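Local coordinates for protein cathepsin L Propeptide (Toxoplasma gondii, PDB 3F75) that is a cathepsin propeptide of the I29 inhibitor family, a small, mostly helical prodomain bound to its partner protein chain, at residues 16-28 with 45-57. Numbering follows the deposited sequence.
Sequences WKEAHFQDAFSSF and RYAIFKNNLVYIH
Phe25 and Phe28 of helix 18-32 pack on Tyr46 and Phe49 of helix 39-60, forming the aromatic cluster at the crossing of the two long helices in this I29-type propeptide. The axes of segments 18-28 and 45-57 cross at 104° with a closest approach of 10.4 Å. Phe25 meets both Tyr46 and Phe49, with one face against the backbone of Tyr46: Tyr46 CA makes a CH-pi contact 4.0 Å from the ring centroid. Phe25 CD1 meets Phe49 CG at 3.6 Å, over a face of the Phe49 ring, while CD1 of Phe49 lies over a face of Phe28. CG of Phe49 is anti to the backbone N (chi1 172°), sending the ring across to helix 18-32, where Ala24 CB meets its edge.

Phe21 acts as a knob in a hole made by Tyr46, Lys50, Leu53 and Val54; Lys50 CD touches the root of its ring, CD2 of Leu53 its edge, and CG2 of Val54 its far end, 3.6 Å from Phe21 CZ. Tyr46 fits in return among Glu18, Phe21, Gln22 and Phe25. At the start of segment 16-28, Trp16 lays CZ2 over the centre of the His57 ring, the two planes inclined at 46°.

The polar contacts gather on Glu18, whose chain bends at chi2 to bring its carboxylate to helix 39-60. Lys50 NZ forms a salt bridge to the syn lone pair of Glu18 OE2 at 3.2 Å. The same oxygen, at the edge of the Tyr46 ring and in its plane, accepts a very short hydrogen bond from Tyr46 OH, 2.5 Å from Glu18 OE2.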
# COMPACT_ATOMS: atom_id res chain seq x y z
N TRP B 16 21.19 -21.79 -14.28
CA TRP B 16 22.17 -20.69 -14.53
C TRP B 16 23.49 -20.93 -13.80
O TRP B 16 23.52 -21.56 -12.74
CB TRP B 16 21.61 -19.34 -14.07
CG TRP B 16 20.32 -18.96 -14.72
CD1 TRP B 16 19.97 -19.16 -16.02
CD2 TRP B 16 19.23 -18.26 -14.10
NE1 TRP B 16 18.71 -18.65 -16.25
CE2 TRP B 16 18.24 -18.09 -15.09
CE3 TRP B 16 18.99 -17.78 -12.81
CZ2 TRP B 16 17.02 -17.45 -14.83
CZ3 TRP B 16 17.78 -17.14 -12.55
CH2 TRP B 16 16.82 -16.98 -13.55
N LYS B 17 24.58 -20.42 -14.38
CA LYS B 17 25.88 -20.45 -13.72
C LYS B 17 26.03 -19.26 -12.78
O LYS B 17 25.24 -18.31 -12.82
CB LYS B 17 27.01 -20.45 -14.76
CG LYS B 17 27.01 -21.64 -15.72
CD LYS B 17 27.27 -22.98 -15.03
CE LYS B 17 28.64 -23.04 -14.38
NZ LYS B 17 29.08 -24.44 -14.11
N GLU B 18 27.06 -19.32 -11.93
CA GLU B 18 27.36 -18.25 -10.98
C GLU B 18 27.56 -16.90 -11.67
O GLU B 18 27.06 -15.88 -11.21
CB GLU B 18 28.62 -18.62 -10.17
CG GLU B 18 28.89 -17.72 -8.96
CD GLU B 18 27.79 -17.77 -7.92
OE1 GLU B 18 27.11 -18.82 -7.80
OE2 GLU B 18 27.60 -16.77 -7.21
N ALA B 19 28.27 -16.91 -12.80
CA ALA B 19 28.52 -15.70 -13.57
C ALA B 19 27.22 -15.01 -14.00
O ALA B 19 27.19 -13.79 -14.06
CB ALA B 19 29.38 -16.01 -14.77
N HIS B 20 26.17 -15.78 -14.31
CA HIS B 20 24.87 -15.19 -14.62
C HIS B 20 24.31 -14.45 -13.39
O HIS B 20 23.86 -13.31 -13.50
CB HIS B 20 23.84 -16.23 -15.09
CG HIS B 20 22.44 -15.69 -15.14
ND1 HIS B 20 21.52 -15.90 -14.13
CD2 HIS B 20 21.83 -14.88 -16.04
CE1 HIS B 20 20.40 -15.27 -14.42
NE2 HIS B 20 20.56 -14.64 -15.57
N PHE B 21 24.34 -15.12 -12.24
CA PHE B 21 23.91 -14.49 -10.99
C PHE B 21 24.77 -13.28 -10.67
O PHE B 21 24.26 -12.24 -10.26
CB PHE B 21 23.98 -15.48 -9.83
CG PHE B 21 22.90 -16.53 -9.85
CD1 PHE B 21 21.56 -16.18 -9.79
CD2 PHE B 21 23.22 -17.88 -9.89
CE1 PHE B 21 20.56 -17.15 -9.79
CE2 PHE B 21 22.22 -18.86 -9.89
CZ PHE B 21 20.89 -18.49 -9.84
N GLN B 22 26.08 -13.38 -10.90
CA GLN B 22 26.97 -12.23 -10.65
C GLN B 22 26.62 -11.04 -11.55
O GLN B 22 26.56 -9.91 -11.07
CB GLN B 22 28.43 -12.62 -10.83
CG GLN B 22 28.93 -13.51 -9.70
CD GLN B 22 30.32 -14.08 -9.96
OE1 GLN B 22 30.75 -14.19 -11.10
NE2 GLN B 22 31.02 -14.45 -8.89
N ASP B 23 26.39 -11.30 -12.83
CA ASP B 23 25.97 -10.24 -13.75
C ASP B 23 24.63 -9.65 -13.32
O ASP B 23 24.42 -8.43 -13.38
CB ASP B 23 25.82 -10.76 -15.17
CG ASP B 23 27.15 -11.11 -15.82
OD1 ASP B 23 28.20 -10.63 -15.36
OD2 ASP B 23 27.13 -11.86 -16.82
N ALA B 24 23.70 -10.52 -12.95
CA ALA B 24 22.38 -10.06 -12.56
C ALA B 24 22.47 -9.15 -11.32
O ALA B 24 21.74 -8.17 -11.22
CB ALA B 24 21.46 -11.27 -12.30
N PHE B 25 23.36 -9.47 -10.39
CA PHE B 25 23.47 -8.67 -9.16
C PHE B 25 24.10 -7.31 -9.45
O PHE B 25 23.70 -6.31 -8.88
CB PHE B 25 24.26 -9.44 -8.11
CG PHE B 25 24.28 -8.79 -6.74
CD1 PHE B 25 23.10 -8.51 -6.05
CD2 PHE B 25 25.49 -8.53 -6.11
CE1 PHE B 25 23.13 -7.97 -4.77
CE2 PHE B 25 25.53 -7.98 -4.82
CZ PHE B 25 24.35 -7.69 -4.16
N SER B 26 25.07 -7.26 -10.36
CA SER B 26 25.68 -5.98 -10.75
C SER B 26 24.68 -5.06 -11.42
O SER B 26 24.65 -3.88 -11.10
CB SER B 26 26.87 -6.19 -11.68
OG SER B 26 27.85 -6.98 -11.03
N SER B 27 23.86 -5.60 -12.31
CA SER B 27 22.78 -4.85 -12.92
C SER B 27 21.76 -4.33 -11.86
O SER B 27 21.26 -3.21 -11.97
CB SER B 27 22.06 -5.71 -13.95
OG SER B 27 21.08 -4.96 -14.63
N PHE B 28 21.44 -5.18 -10.88
CA PHE B 28 20.57 -4.82 -9.76
C PHE B 28 21.20 -3.65 -8.98
O PHE B 28 20.52 -2.68 -8.66
CB PHE B 28 20.36 -6.05 -8.84
CG PHE B 28 19.66 -5.74 -7.54
CD1 PHE B 28 18.29 -5.61 -7.48
CD2 PHE B 28 20.39 -5.63 -6.36
CE1 PHE B 28 17.64 -5.36 -6.28
CE2 PHE B 28 19.75 -5.36 -5.15
CZ PHE B 28 18.37 -5.23 -5.11
N ARG B 45 23.72 -9.93 1.03
CA ARG B 45 22.73 -9.37 0.14
C ARG B 45 22.76 -10.07 -1.23
O ARG B 45 21.72 -10.23 -1.86
CB ARG B 45 22.97 -7.86 -0.00
CG ARG B 45 22.79 -7.11 1.29
CD ARG B 45 21.35 -6.70 1.54
NE ARG B 45 21.20 -6.43 2.97
CZ ARG B 45 20.28 -6.94 3.77
NH1 ARG B 45 19.32 -7.73 3.31
NH2 ARG B 45 20.31 -6.63 5.05
N TYR B 46 23.93 -10.49 -1.67
CA TYR B 46 24.05 -11.26 -2.90
C TYR B 46 23.31 -12.60 -2.77
O TYR B 46 22.56 -13.01 -3.68
CB TYR B 46 25.52 -11.50 -3.21
CG TYR B 46 25.79 -12.35 -4.43
CD1 TYR B 46 25.21 -12.05 -5.65
CD2 TYR B 46 26.67 -13.43 -4.38
CE1 TYR B 46 25.46 -12.81 -6.78
CE2 TYR B 46 26.93 -14.19 -5.50
CZ TYR B 46 26.32 -13.88 -6.70
OH TYR B 46 26.56 -14.61 -7.83
N ALA B 47 23.50 -13.26 -1.63
CA ALA B 47 22.85 -14.55 -1.38
C ALA B 47 21.33 -14.40 -1.34
O ALA B 47 20.62 -15.21 -1.94
CB ALA B 47 23.37 -15.19 -0.09
N ILE B 48 20.84 -13.36 -0.67
CA ILE B 48 19.39 -13.09 -0.60
C ILE B 48 18.84 -12.77 -1.99
O ILE B 48 17.79 -13.30 -2.39
CB ILE B 48 19.06 -11.95 0.37
CG1 ILE B 48 19.43 -12.37 1.79
CG2 ILE B 48 17.56 -11.56 0.30
CD1 ILE B 48 19.39 -11.24 2.84
N PHE B 49 19.56 -11.92 -2.72
CA PHE B 49 19.22 -11.58 -4.10
C PHE B 49 19.10 -12.81 -5.00
O PHE B 49 18.11 -12.97 -5.72
CB PHE B 49 20.24 -10.60 -4.70
CG PHE B 49 20.05 -10.36 -6.18
CD1 PHE B 49 19.13 -9.43 -6.62
CD2 PHE B 49 20.79 -11.08 -7.12
CE1 PHE B 49 18.94 -9.21 -7.98
CE2 PHE B 49 20.61 -10.86 -8.46
CZ PHE B 49 19.69 -9.93 -8.90
N LYS B 50 20.10 -13.68 -4.95
CA LYS B 50 20.07 -14.91 -5.73
C LYS B 50 18.85 -15.76 -5.38
O LYS B 50 18.15 -16.24 -6.27
CB LYS B 50 21.33 -15.74 -5.50
CG LYS B 50 22.57 -15.14 -6.12
CD LYS B 50 23.67 -16.18 -6.24
CE LYS B 50 24.31 -16.52 -4.90
NZ LYS B 50 25.33 -17.60 -5.09
N ASN B 51 18.60 -15.92 -4.09
CA ASN B 51 17.45 -16.70 -3.66
C ASN B 51 16.13 -16.12 -4.16
O ASN B 51 15.27 -16.88 -4.65
CB ASN B 51 17.41 -16.82 -2.13
CG ASN B 51 18.43 -17.84 -1.60
OD1 ASN B 51 18.91 -18.71 -2.34
ND2 ASN B 51 18.75 -17.73 -0.32
N ASN B 52 15.99 -14.80 -4.08
CA ASN B 52 14.79 -14.13 -4.59
C ASN B 52 14.66 -14.23 -6.12
O ASN B 52 13.56 -14.43 -6.65
CB ASN B 52 14.77 -12.65 -4.21
CG ASN B 52 14.57 -12.43 -2.73
OD1 ASN B 52 13.95 -13.25 -2.03
ND2 ASN B 52 15.08 -11.28 -2.24
N LEU B 53 15.78 -14.08 -6.81
CA LEU B 53 15.81 -14.18 -8.26
C LEU B 53 15.36 -15.57 -8.72
O LEU B 53 14.56 -15.71 -9.65
CB LEU B 53 17.23 -13.86 -8.78
CG LEU B 53 17.38 -13.76 -10.30
CD1 LEU B 53 16.48 -12.65 -10.85
CD2 LEU B 53 18.83 -13.53 -10.71
N VAL B 54 15.87 -16.60 -8.05
CA VAL B 54 15.50 -17.98 -8.37
C VAL B 54 14.01 -18.17 -8.10
O VAL B 54 13.27 -18.74 -8.92
CB VAL B 54 16.35 -19.01 -7.59
CG1 VAL B 54 15.75 -20.40 -7.71
CG2 VAL B 54 17.80 -19.00 -8.08
N TYR B 55 13.55 -17.63 -6.97
CA TYR B 55 12.14 -17.71 -6.64
C TYR B 55 11.24 -17.10 -7.70
O TYR B 55 10.25 -17.70 -8.08
CB TYR B 55 11.87 -17.01 -5.31
CG TYR B 55 10.42 -17.05 -4.92
CD1 TYR B 55 9.87 -18.18 -4.36
CD2 TYR B 55 9.60 -15.94 -5.11
CE1 TYR B 55 8.54 -18.22 -4.00
CE2 TYR B 55 8.27 -15.97 -4.72
CZ TYR B 55 7.75 -17.11 -4.19
OH TYR B 55 6.43 -17.16 -3.80
N ILE B 56 11.60 -15.90 -8.16
CA ILE B 56 10.82 -15.15 -9.13
C ILE B 56 10.75 -15.92 -10.44
O ILE B 56 9.66 -16.16 -10.98
CB ILE B 56 11.43 -13.74 -9.34
CG1 ILE B 56 11.24 -12.89 -8.09
CG2 ILE B 56 10.84 -13.03 -10.57
CD1 ILE B 56 12.06 -11.59 -8.09
N HIS B 57 11.93 -16.32 -10.93
CA HIS B 57 12.03 -17.08 -12.16
C HIS B 57 11.22 -18.37 -12.12
O HIS B 57 10.49 -18.68 -13.06
CB HIS B 57 13.49 -17.41 -12.44
CG HIS B 57 13.67 -18.30 -13.63
ND1 HIS B 57 13.41 -17.87 -14.92
CD2 HIS B 57 14.11 -19.57 -13.74
CE1 HIS B 57 13.68 -18.85 -15.77
NE2 HIS B 57 14.10 -19.89 -15.08